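Local coordinates for protein tryptophan halogenase superfamily (Brevundimonas sp. BAL3, PDB 6FRL) that works as a flavin-dependent halogenase, preferring bromination over chlorination, and probably acts on electron-rich aromatic substrates, at residues W242-A250 with F411-P421; L357-L368 with E381-E389. One frame throughout, in Å; residues are numbered along the deposited sequence.

Both contacts lie in the tryptophan halogenase fold and involve consecutive helical elements: helix 376-402 supplies one side of contact 2, and helix 410-417, next in the chain, leads into contact 1. Their centres are 27 Å apart, with nearest atoms about 5 Å apart. Contact 2 is the more buried, a helix-on-helix pairing of 357-368 with 381-389 close to the second subunit. Contact 1 sets loop 242-250 against a helix end and its linker, 411-421, and is partly open to solvent. Chemistry follows place: contact 1 has no hydrogen bond across it and relies on proline, aromatic and sulfur surfaces, whereas contact 2 carries a buried arginine-glutamate salt bridge with two waters.

Contact 1: W242-A250 with F411-P421; sequences WGRWLPCDA and FWRDCREMPVP
Trp245 and Val420 bring the two backbones nearest, with their CA atoms 6.4 Å apart, where the loop joining strand 239-241 to strand 250-257 passes the linker between helix 410-417 and helix 422-434. The main motif at the Trp245 end is a proline-on-tryptophan CH-pi contact in this tryptophan halogenase fold. Pro421, at the N-cap position of helix 422-434, lays its pyrrolidine over the indole of Trp245, with CG 3.8 Å from the centroid of the six-membered ring and only 10° off its normal. Arg244 runs along the opposite face, its NE 3.6 Å above the indole plane and displaced toward the rim. The linker also reaches the rim of the ring, where Pro419 O lies near the indole plane, 3.7 Å from Trp245 CE3.

Farther along, Met418, the first residue beyond helix 410-417, turns toward the loop. Its CG stands between the backbone N and the carbonyl carbon (chi1 85°), and a bend at chi3 (-52°) carries the methyl CE up to Trp245 O (3.1 Å). Pro247 then meets the helix itself. Its CG is 3.7 Å from Cys415 SG, while its CB touches Phe411 CE1 as the two side chains cross at about a right angle. Helix 376-402 touches both ends: Tyr401 meets Cys248, which also touches Val292 of strand 286-293, and Asp395 and Ile398 meet Pro421. The loop enters strand 250-257 through a classic beta bulge, in which Asp249 and Ala250 both face Phe293. At that end of the contact lies an oblique sulfur-aromatic pair, Cys248 SG standing 3.8 Å from CZ of Phe411.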
loop_
_atom_site.group_PDB
_atom_site.type_symbol
_atom_site.label_atom_id
_atom_site.label_comp_id
_atom_site.label_asym_id
_atom_site.label_seq_id
_atom_site.Cartn_x
_atom_site.Cartn_y
_atom_site.Cartn_z
ATOM N N TRP B 242 17.953 20.319 2.003
ATOM C CA TRP B 242 16.844 20.464 1.057
ATOM C C TRP B 242 16.402 21.934 0.826
ATOM O O TRP B 242 15.340 22.162 0.205
ATOM C CB TRP B 242 15.648 19.596 1.514
ATOM C CG TRP B 242 15.791 18.088 1.275
ATOM C CD1 TRP B 242 16.670 17.451 0.447
ATOM C CD2 TRP B 242 14.997 17.070 1.859
ATOM N NE1 TRP B 242 16.479 16.085 0.485
ATOM C CE2 TRP B 242 15.463 15.824 1.353
ATOM C CE3 TRP B 242 13.948 17.075 2.775
ATOM C CZ2 TRP B 242 14.896 14.606 1.722
ATOM C CZ3 TRP B 242 13.387 15.851 3.150
ATOM C CH2 TRP B 242 13.857 14.638 2.615
ATOM N N GLY B 243 17.223 22.914 1.278
ATOM C CA GLY B 243 16.957 24.352 1.065
ATOM C C GLY B 243 16.816 24.708 -0.410
ATOM O O GLY B 243 16.097 25.614 -0.762
ATOM N N ARG B 244 17.488 23.957 -1.268
ATOM C CA ARG B 244 17.357 24.094 -2.710
ATOM C C ARG B 244 15.910 23.894 -3.210
ATOM O O ARG B 244 15.480 24.620 -4.107
ATOM C CB ARG B 244 18.337 23.143 -3.422
ATOM C CG ARG B 244 17.906 21.686 -3.424
ATOM C CD ARG B 244 18.983 20.658 -3.580
ATOM N NE ARG B 244 18.774 19.848 -4.780
ATOM C CZ ARG B 244 19.232 18.606 -4.976
ATOM N NH1 ARG B 244 19.952 17.957 -4.041
ATOM N NH2 ARG B 244 18.970 17.996 -6.139
ATOM N N TRP B 245 15.171 22.941 -2.626
ATOM C CA TRP B 245 13.772 22.707 -3.005
ATOM C C TRP B 245 12.771 23.626 -2.291
ATOM O O TRP B 245 11.703 23.866 -2.818
ATOM C CB TRP B 245 13.338 21.276 -2.703
ATOM C CG TRP B 245 14.132 20.182 -3.309
ATOM C CD1 TRP B 245 14.792 19.196 -2.637
ATOM C CD2 TRP B 245 14.337 19.930 -4.692
ATOM N NE1 TRP B 245 15.407 18.350 -3.523
ATOM C CE2 TRP B 245 15.134 18.770 -4.794
ATOM C CE3 TRP B 245 13.931 20.567 -5.854
ATOM C CZ2 TRP B 245 15.522 18.226 -6.022
ATOM C CZ3 TRP B 245 14.317 20.035 -7.073
ATOM C CH2 TRP B 245 15.100 18.870 -7.150
ATOM N N LEU B 246 13.088 24.100 -1.081
ATOM C CA LEU B 246 12.141 24.864 -0.255
ATOM C C LEU B 246 12.732 26.228 0.052
ATOM O O LEU B 246 13.811 26.294 0.633
ATOM C CB LEU B 246 11.856 24.099 1.042
ATOM C CG LEU B 246 11.084 22.795 0.799
ATOM C CD1 LEU B 246 11.327 21.741 1.865
ATOM C CD2 LEU B 246 9.601 23.068 0.668
ATOM N N PRO B 247 12.049 27.319 -0.341
ATOM C CA PRO B 247 12.672 28.646 -0.195
ATOM C C PRO B 247 12.901 29.092 1.259
ATOM O O PRO B 247 14.001 29.555 1.594
ATOM C CB PRO B 247 11.673 29.582 -0.874
ATOM C CG PRO B 247 10.352 28.893 -0.782
ATOM C CD PRO B 247 10.647 27.412 -0.794
ATOM N N CYS B 248 11.884 28.927 2.110
ATOM C CA CYS B 248 11.898 29.512 3.439
ATOM C C CYS B 248 13.005 28.901 4.312
ATOM O O CYS B 248 13.293 27.690 4.248
ATOM C CB CYS B 248 10.531 29.411 4.093
ATOM S SG CYS B 248 9.266 30.344 3.197
ATOM N N ASP B 249 13.647 29.776 5.084
ATOM C CA ASP B 249 14.849 29.435 5.851
ATOM C C ASP B 249 14.881 30.021 7.287
ATOM O O ASP B 249 15.902 29.956 7.945
ATOM C CB ASP B 249 16.077 29.884 5.047
ATOM C CG ASP B 249 16.235 31.402 5.000
ATOM O OD1 ASP B 249 15.236 32.142 5.012
ATOM O OD2 ASP B 249 17.385 31.871 4.954
ATOM N N ALA B 250 13.759 30.552 7.777
ATOM C CA ALA B 250 13.698 31.118 9.120
ATOM C C ALA B 250 12.260 31.153 9.611
ATOM O O ALA B 250 11.319 31.017 8.806
ATOM C CB ALA B 250 14.254 32.524 9.115
ATOM N N PHE B 411 9.132 36.413 -4.642
ATOM C CA PHE B 411 9.097 35.169 -3.883
ATOM C C PHE B 411 8.132 34.154 -4.524
ATOM O O PHE B 411 8.511 33.004 -4.815
ATOM C CB PHE B 411 8.676 35.465 -2.441
ATOM C CG PHE B 411 8.491 34.232 -1.597
ATOM C CD1 PHE B 411 9.585 33.563 -1.090
ATOM C CD2 PHE B 411 7.220 33.738 -1.331
ATOM C CE1 PHE B 411 9.418 32.418 -0.332
ATOM C CE2 PHE B 411 7.047 32.606 -0.566
ATOM C CZ PHE B 411 8.143 31.944 -0.068
ATOM N N TRP B 412 6.912 34.625 -4.774
ATOM C CA TRP B 412 5.823 33.794 -5.269
ATOM C C TRP B 412 5.929 33.404 -6.757
ATOM O O TRP B 412 5.609 32.260 -7.087
ATOM C CB TRP B 412 4.453 34.423 -4.924
ATOM C CG TRP B 412 4.120 34.392 -3.423
ATOM C CD1 TRP B 412 3.981 35.468 -2.586
ATOM C CD2 TRP B 412 3.912 33.233 -2.600
ATOM N NE1 TRP B 412 3.695 35.056 -1.305
ATOM C CE2 TRP B 412 3.648 33.687 -1.286
ATOM C CE3 TRP B 412 3.929 31.855 -2.842
ATOM C CZ2 TRP B 412 3.390 32.815 -0.236
ATOM C CZ3 TRP B 412 3.675 30.990 -1.808
ATOM C CH2 TRP B 412 3.412 31.469 -0.519
ATOM N N ARG B 413 6.374 34.307 -7.639
ATOM C CA ARG B 413 6.688 33.927 -9.049
ATOM C C ARG B 413 7.724 32.810 -9.088
ATOM O O ARG B 413 7.574 31.824 -9.825
ATOM C CB ARG B 413 7.244 35.094 -9.876
ATOM C CG ARG B 413 6.265 36.217 -10.172
ATOM C CD ARG B 413 6.969 37.380 -10.880
ATOM N NE ARG B 413 6.145 38.598 -10.877
ATOM C CZ ARG B 413 6.141 39.560 -9.938
ATOM N NH1 ARG B 413 6.937 39.519 -8.881
ATOM N NH2 ARG B 413 5.333 40.606 -10.056
ATOM N N ASP B 414 8.784 32.983 -8.303
ATOM C CA ASP B 414 9.865 32.018 -8.270
ATOM C C ASP B 414 9.398 30.664 -7.814
ATOM O O ASP B 414 9.786 29.658 -8.398
ATOM C CB ASP B 414 11.007 32.488 -7.358
ATOM C CG ASP B 414 11.805 33.645 -7.948
ATOM O OD1 ASP B 414 11.567 34.052 -9.115
ATOM O OD2 ASP B 414 12.679 34.135 -7.210
ATOM N N CYS B 415 8.565 30.629 -6.779
ATOM C CA CYS B 415 7.989 29.354 -6.281
ATOM C C CYS B 415 7.241 28.627 -7.406
ATOM O O CYS B 415 7.459 27.426 -7.610
ATOM C CB CYS B 415 7.070 29.594 -5.077
ATOM S SG CYS B 415 7.949 29.785 -3.512
ATOM N N ARG B 416 6.426 29.381 -8.157
ATOM C CA ARG B 416 5.698 28.882 -9.341
ATOM C C ARG B 416 6.573 28.388 -10.516
ATOM O O ARG B 416 6.185 27.463 -11.227
ATOM C CB ARG B 416 4.723 29.952 -9.822
ATOM C CG ARG B 416 3.778 29.534 -10.929
ATOM C CD ARG B 416 2.635 30.537 -11.095
ATOM N NE ARG B 416 3.103 31.927 -11.016
ATOM C CZ ARG B 416 2.814 32.816 -10.049
ATOM N NH1 ARG B 416 2.011 32.526 -9.015
ATOM N NH2 ARG B 416 3.334 34.042 -10.124
ATOM N N GLU B 417 7.750 28.970 -10.695
ATOM C CA GLU B 417 8.658 28.550 -11.754
ATOM C C GLU B 417 9.841 27.724 -11.282
ATOM O O GLU B 417 10.609 27.249 -12.114
ATOM C CB GLU B 417 9.133 29.784 -12.524
ATOM C CG GLU B 417 8.029 30.436 -13.374
ATOM C CD GLU B 417 8.207 31.934 -13.525
ATOM O OE1 GLU B 417 9.370 32.402 -13.574
ATOM O OE2 GLU B 417 7.188 32.652 -13.595
ATOM N N MET B 418 10.000 27.532 -9.964
ATOM C CA MET B 418 11.140 26.737 -9.399
ATOM C C MET B 418 11.097 25.283 -9.880
ATOM O O MET B 418 10.019 24.716 -10.059
ATOM C CB MET B 418 11.188 26.775 -7.843
ATOM C CG MET B 418 10.318 25.750 -7.104
ATOM S SD MET B 418 9.915 26.039 -5.366
ATOM C CE MET B 418 11.575 26.296 -4.753
ATOM N N PRO B 419 12.261 24.677 -10.094
ATOM C CA PRO B 419 12.242 23.232 -10.332
ATOM C C PRO B 419 11.846 22.426 -9.071
ATOM O O PRO B 419 11.992 22.910 -7.958
ATOM C CB PRO B 419 13.666 22.915 -10.809
ATOM C CG PRO B 419 14.502 24.031 -10.327
ATOM C CD PRO B 419 13.624 25.226 -10.047
ATOM N N VAL B 420 11.301 21.224 -9.282
ATOM C CA VAL B 420 10.783 20.388 -8.218
ATOM C C VAL B 420 11.224 18.966 -8.496
ATOM O O VAL B 420 11.474 18.598 -9.641
ATOM C CB VAL B 420 9.223 20.464 -8.084
ATOM C CG1 VAL B 420 8.734 21.902 -8.039
ATOM C CG2 VAL B 420 8.497 19.747 -9.206
ATOM N N PRO B 421 11.318 18.144 -7.450
ATOM C CA PRO B 421 11.748 16.789 -7.693
ATOM C C PRO B 421 10.927 16.096 -8.788
ATOM O O PRO B 421 9.743 16.394 -8.955
ATOM C CB PRO B 421 11.546 16.114 -6.328
ATOM C CG PRO B 421 11.698 17.234 -5.348
ATOM C CD PRO B 421 11.052 18.404 -6.025
#

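Contact 2: L357-L368 with E381-E389; sequences LIETGIERLKAL and EFNDQTARE
Arg364 fits as a knob among Phe382, Gln385, Thr386 and Glu389, where helices 354-367 and 376-402, consecutive in the chain, pack as an antiparallel pair; their segments 357-367 and 381-389 run at 160°, axes 10.8 Å apart at closest approach. The middle and the Leu368 end are the tight part. The methylene CD of Arg364 lies over one face of the Phe382 ring, 4.0 Å from its centroid, while Trp333 meets that ring edge-to-face. A bend at chi3 (-73°) then turns the guanidinium along helix 381-389. NE donates to Gln385 OE1 at 2.9 Å, and the Gln385 amide is held by its own NE2 bond to Glu381 OE1. End-on, NH1 donates to Glu389 OE1 at 3.2 Å and NH2 to OE2 of the same carboxylate at 3.1 Å; both come from above the carboxylate plane, which is turned 64° from the guanidinium. Leu368 CD1 rests 3.8 Å from Phe382 CB, and Gln436 of the second subunit packs on Leu368.

The Leu357 side is looser: Leu357 and Thr360 are partly exposed, and water 1 bridges Leu357 O to Glu389 OE1, which also has Thr360 OG1 2.7 Å away. Water 2 accepts from Arg364 NH1 and donates to Thr386 OG1. With both carboxylate oxygens gripped by the guanidinium, and a water on OE1 and another on NH1, Arg364 and Glu389 probably remain a charged pair despite their burial.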
loop_
_atom_site.group_PDB
_atom_site.type_symbol
_atom_site.label_atom_id
_atom_site.label_comp_id
_atom_site.label_asym_id
_atom_site.label_seq_id
_atom_site.Cartn_x
_atom_site.Cartn_y
_atom_site.Cartn_z
ATOM N N LEU B 357 5.946 12.528 12.447
ATOM C CA LEU B 357 7.222 11.889 12.086
ATOM C C LEU B 357 7.901 11.171 13.263
ATOM O O LEU B 357 8.619 10.155 13.068
ATOM C CB LEU B 357 8.151 12.888 11.410
ATOM C CG LEU B 357 7.700 13.353 9.987
ATOM C CD1 LEU B 357 8.270 14.707 9.648
ATOM C CD2 LEU B 357 8.049 12.352 8.874
ATOM N N ILE B 358 7.657 11.670 14.479
ATOM C CA ILE B 358 8.025 10.974 15.731
ATOM C C ILE B 358 7.217 9.701 15.865
ATOM O O ILE B 358 7.787 8.639 16.111
ATOM C CB ILE B 358 7.835 11.885 16.967
ATOM C CG1 ILE B 358 8.905 12.997 16.944
ATOM C CG2 ILE B 358 7.917 11.097 18.273
ATOM C CD1 ILE B 358 8.512 14.256 17.676
ATOM N N GLU B 359 5.905 9.792 15.666
ATOM C CA GLU B 359 5.028 8.611 15.740
ATOM C C GLU B 359 5.436 7.482 14.758
ATOM O O GLU B 359 5.445 6.318 15.111
ATOM C CB GLU B 359 3.570 8.979 15.427
ATOM C CG GLU B 359 2.864 9.967 16.330
ATOM C CD GLU B 359 1.480 10.324 15.789
ATOM O OE1 GLU B 359 0.599 9.409 15.760
ATOM O OE2 GLU B 359 1.289 11.501 15.381
ATOM N N THR B 360 5.710 7.843 13.506
ATOM C CA THR B 360 6.071 6.876 12.490
ATOM C C THR B 360 7.429 6.268 12.835
ATOM O O THR B 360 7.646 5.069 12.618
ATOM C CB THR B 360 6.100 7.478 11.073
ATOM O OG1 THR B 360 6.964 8.624 11.046
ATOM C CG2 THR B 360 4.693 7.875 10.592
ATOM N N GLY B 361 8.330 7.094 13.381
ATOM C CA GLY B 361 9.656 6.612 13.799
ATOM C C GLY B 361 9.561 5.570 14.886
ATOM O O GLY B 361 10.223 4.538 14.812
ATOM N N ILE B 362 8.696 5.835 15.868
ATOM C CA ILE B 362 8.451 4.918 16.973
ATOM C C ILE B 362 7.803 3.625 16.521
ATOM O O ILE B 362 8.201 2.564 16.967
ATOM C CB ILE B 362 7.614 5.583 18.080
ATOM C CG1 ILE B 362 8.466 6.622 18.808
ATOM C CG2 ILE B 362 7.106 4.560 19.094
ATOM C CD1 ILE B 362 7.647 7.747 19.416
ATOM N N GLU B 363 6.788 3.702 15.674
ATOM C CA GLU B 363 6.121 2.478 15.172
ATOM C C GLU B 363 7.154 1.609 14.452
ATOM O O GLU B 363 7.221 0.389 14.682
ATOM C CB GLU B 363 4.917 2.802 14.256
ATOM C CG GLU B 363 4.157 1.576 13.655
ATOM C CD GLU B 363 3.937 0.318 14.585
ATOM O OE1 GLU B 363 3.167 0.379 15.589
ATOM O OE2 GLU B 363 4.560 -0.765 14.320
ATOM N N ARG B 364 7.991 2.251 13.648
ATOM C CA ARG B 364 9.023 1.572 12.875
ATOM C C ARG B 364 10.094 0.905 13.784
ATOM O O ARG B 364 10.499 -0.233 13.522
ATOM C CB ARG B 364 9.620 2.571 11.885
ATOM C CG ARG B 364 10.493 2.008 10.805
ATOM C CD ARG B 364 10.889 3.121 9.825
ATOM N NE ARG B 364 9.747 3.496 8.980
ATOM C CZ ARG B 364 9.167 4.694 8.904
ATOM N NH1 ARG B 364 9.615 5.745 9.592
ATOM N NH2 ARG B 364 8.124 4.849 8.075
ATOM N N LEU B 365 10.501 1.588 14.849
ATOM C CA LEU B 365 11.450 1.049 15.815
ATOM C C LEU B 365 10.927 -0.218 16.468
ATOM O O LEU B 365 11.669 -1.208 16.587
ATOM C CB LEU B 365 11.781 2.076 16.917
ATOM C CG LEU B 365 12.680 1.607 18.066
ATOM C CD1 LEU B 365 13.935 0.921 17.568
ATOM C CD2 LEU B 365 13.031 2.774 18.955
ATOM N N LYS B 366 9.668 -0.173 16.911
ATOM C CA LYS B 366 8.990 -1.375 17.431
ATOM C C LYS B 366 8.873 -2.514 16.398
ATOM O O LYS B 366 9.208 -3.658 16.697
ATOM C CB LYS B 366 7.611 -1.022 17.999
ATOM C CG LYS B 366 7.688 -0.128 19.241
ATOM C CD LYS B 366 6.363 -0.017 19.988
ATOM C CE LYS B 366 5.359 0.851 19.239
ATOM N NZ LYS B 366 4.028 0.754 19.888
ATOM N N ALA B 367 8.431 -2.205 15.184
ATOM C CA ALA B 367 8.300 -3.247 14.127
ATOM C C ALA B 367 9.657 -3.908 13.731
ATOM O O ALA B 367 9.699 -5.076 13.329
ATOM C CB ALA B 367 7.590 -2.658 12.894
ATOM N N LEU B 368 10.745 -3.145 13.852
ATOM C CA LEU B 368 12.090 -3.612 13.515
ATOM C C LEU B 368 13.004 -3.629 14.731
ATOM O O LEU B 368 14.221 -3.589 14.561
ATOM C CB LEU B 368 12.705 -2.741 12.394
ATOM C CG LEU B 368 11.937 -2.668 11.070
ATOM C CD1 LEU B 368 12.443 -1.544 10.174
ATOM C CD2 LEU B 368 12.007 -3.991 10.323
ATOM N N GLU B 381 16.559 -1.558 6.074
ATOM C CA GLU B 381 15.118 -1.362 5.920
ATOM C C GLU B 381 14.602 -0.122 6.675
ATOM O O GLU B 381 13.880 0.665 6.111
ATOM C CB GLU B 381 14.348 -2.626 6.365
ATOM C CG GLU B 381 12.827 -2.591 6.175
ATOM C CD GLU B 381 12.376 -2.449 4.710
ATOM O OE1 GLU B 381 11.190 -2.066 4.530
ATOM O OE2 GLU B 381 13.210 -2.644 3.766
ATOM N N PHE B 382 14.978 0.041 7.946
ATOM C CA PHE B 382 14.591 1.223 8.738
ATOM C C PHE B 382 15.053 2.486 8.036
ATOM O O PHE B 382 14.285 3.430 7.893
ATOM C CB PHE B 382 15.169 1.155 10.158
ATOM C CG PHE B 382 14.699 2.262 11.091
ATOM C CD1 PHE B 382 15.229 3.551 11.012
ATOM C CD2 PHE B 382 13.788 1.996 12.103
ATOM C CE1 PHE B 382 14.803 4.553 11.885
ATOM C CE2 PHE B 382 13.364 3.003 12.982
ATOM C CZ PHE B 382 13.872 4.280 12.871
ATOM N N ASN B 383 16.292 2.494 7.581
ATOM C CA ASN B 383 16.865 3.684 6.933
ATOM C C ASN B 383 16.182 3.994 5.634
ATOM O O ASN B 383 15.903 5.176 5.351
ATOM C CB ASN B 383 18.395 3.575 6.770
ATOM C CG ASN B 383 19.127 3.766 8.093
ATOM O OD1 ASN B 383 18.656 4.505 8.966
ATOM N ND2 ASN B 383 20.284 3.092 8.256
ATOM N N ASP B 384 15.846 2.939 4.892
ATOM C CA ASP B 384 15.153 3.082 3.611
ATOM C C ASP B 384 13.714 3.607 3.766
ATOM O O ASP B 384 13.310 4.540 3.079
ATOM C CB ASP B 384 15.188 1.766 2.807
ATOM C CG ASP B 384 14.720 1.967 1.363
ATOM O OD1 ASP B 384 15.386 2.689 0.591
ATOM O OD2 ASP B 384 13.655 1.433 1.015
ATOM N N GLN B 385 12.948 3.020 4.676
ATOM C CA GLN B 385 11.577 3.485 4.924
ATOM C C GLN B 385 11.601 4.965 5.327
ATOM O O GLN B 385 10.896 5.783 4.737
ATOM C CB GLN B 385 10.873 2.642 6.017
ATOM C CG GLN B 385 10.612 1.188 5.673
ATOM C CD GLN B 385 9.831 0.416 6.751
ATOM O OE1 GLN B 385 9.191 0.992 7.646
ATOM N NE2 GLN B 385 9.881 -0.921 6.661
ATOM N N THR B 386 12.424 5.297 6.325
ATOM C CA THR B 386 12.510 6.666 6.878
ATOM C C THR B 386 12.828 7.726 5.810
ATOM O O THR B 386 12.177 8.777 5.735
ATOM C CB THR B 386 13.559 6.726 8.027
ATOM O OG1 THR B 386 13.291 5.695 9.004
ATOM C CG2 THR B 386 13.556 8.095 8.703
ATOM N N ALA B 387 13.821 7.429 4.983
ATOM C CA ALA B 387 14.236 8.302 3.870
ATOM C C ALA B 387 13.069 8.533 2.891
ATOM O O ALA B 387 12.750 9.684 2.604
ATOM C CB ALA B 387 15.429 7.709 3.110
ATOM N N ARG B 388 12.436 7.460 2.419
ATOM C CA ARG B 388 11.369 7.595 1.455
ATOM C C ARG B 388 10.220 8.400 2.047
ATOM O O ARG B 388 9.663 9.270 1.368
ATOM C CB ARG B 388 10.846 6.234 0.914
ATOM C CG ARG B 388 11.890 5.299 0.314
ATOM C CD ARG B 388 12.589 5.820 -0.946
ATOM N NE ARG B 388 13.639 6.842 -0.743
ATOM C CZ ARG B 388 14.926 6.619 -0.366
ATOM N NH1 ARG B 388 15.401 5.410 -0.078
ATOM N NH2 ARG B 388 15.775 7.642 -0.278
ATOM N N GLU B 389 9.887 8.129 3.312
ATOM C CA GLU B 389 8.769 8.826 3.980
ATOM C C GLU B 389 9.020 10.364 4.086
ATOM O O GLU B 389 8.124 11.197 3.825
ATOM C CB GLU B 389 8.475 8.167 5.357
ATOM C CG GLU B 389 7.626 8.971 6.353
ATOM C CD GLU B 389 7.367 8.204 7.637
ATOM O OE1 GLU B 389 8.137 8.397 8.589
ATOM O OE2 GLU B 389 6.422 7.385 7.709
HETATM O O HOH W 1 10.072 9.323 10.800
HETATM O O HOH W 2 11.892 6.706 11.135
#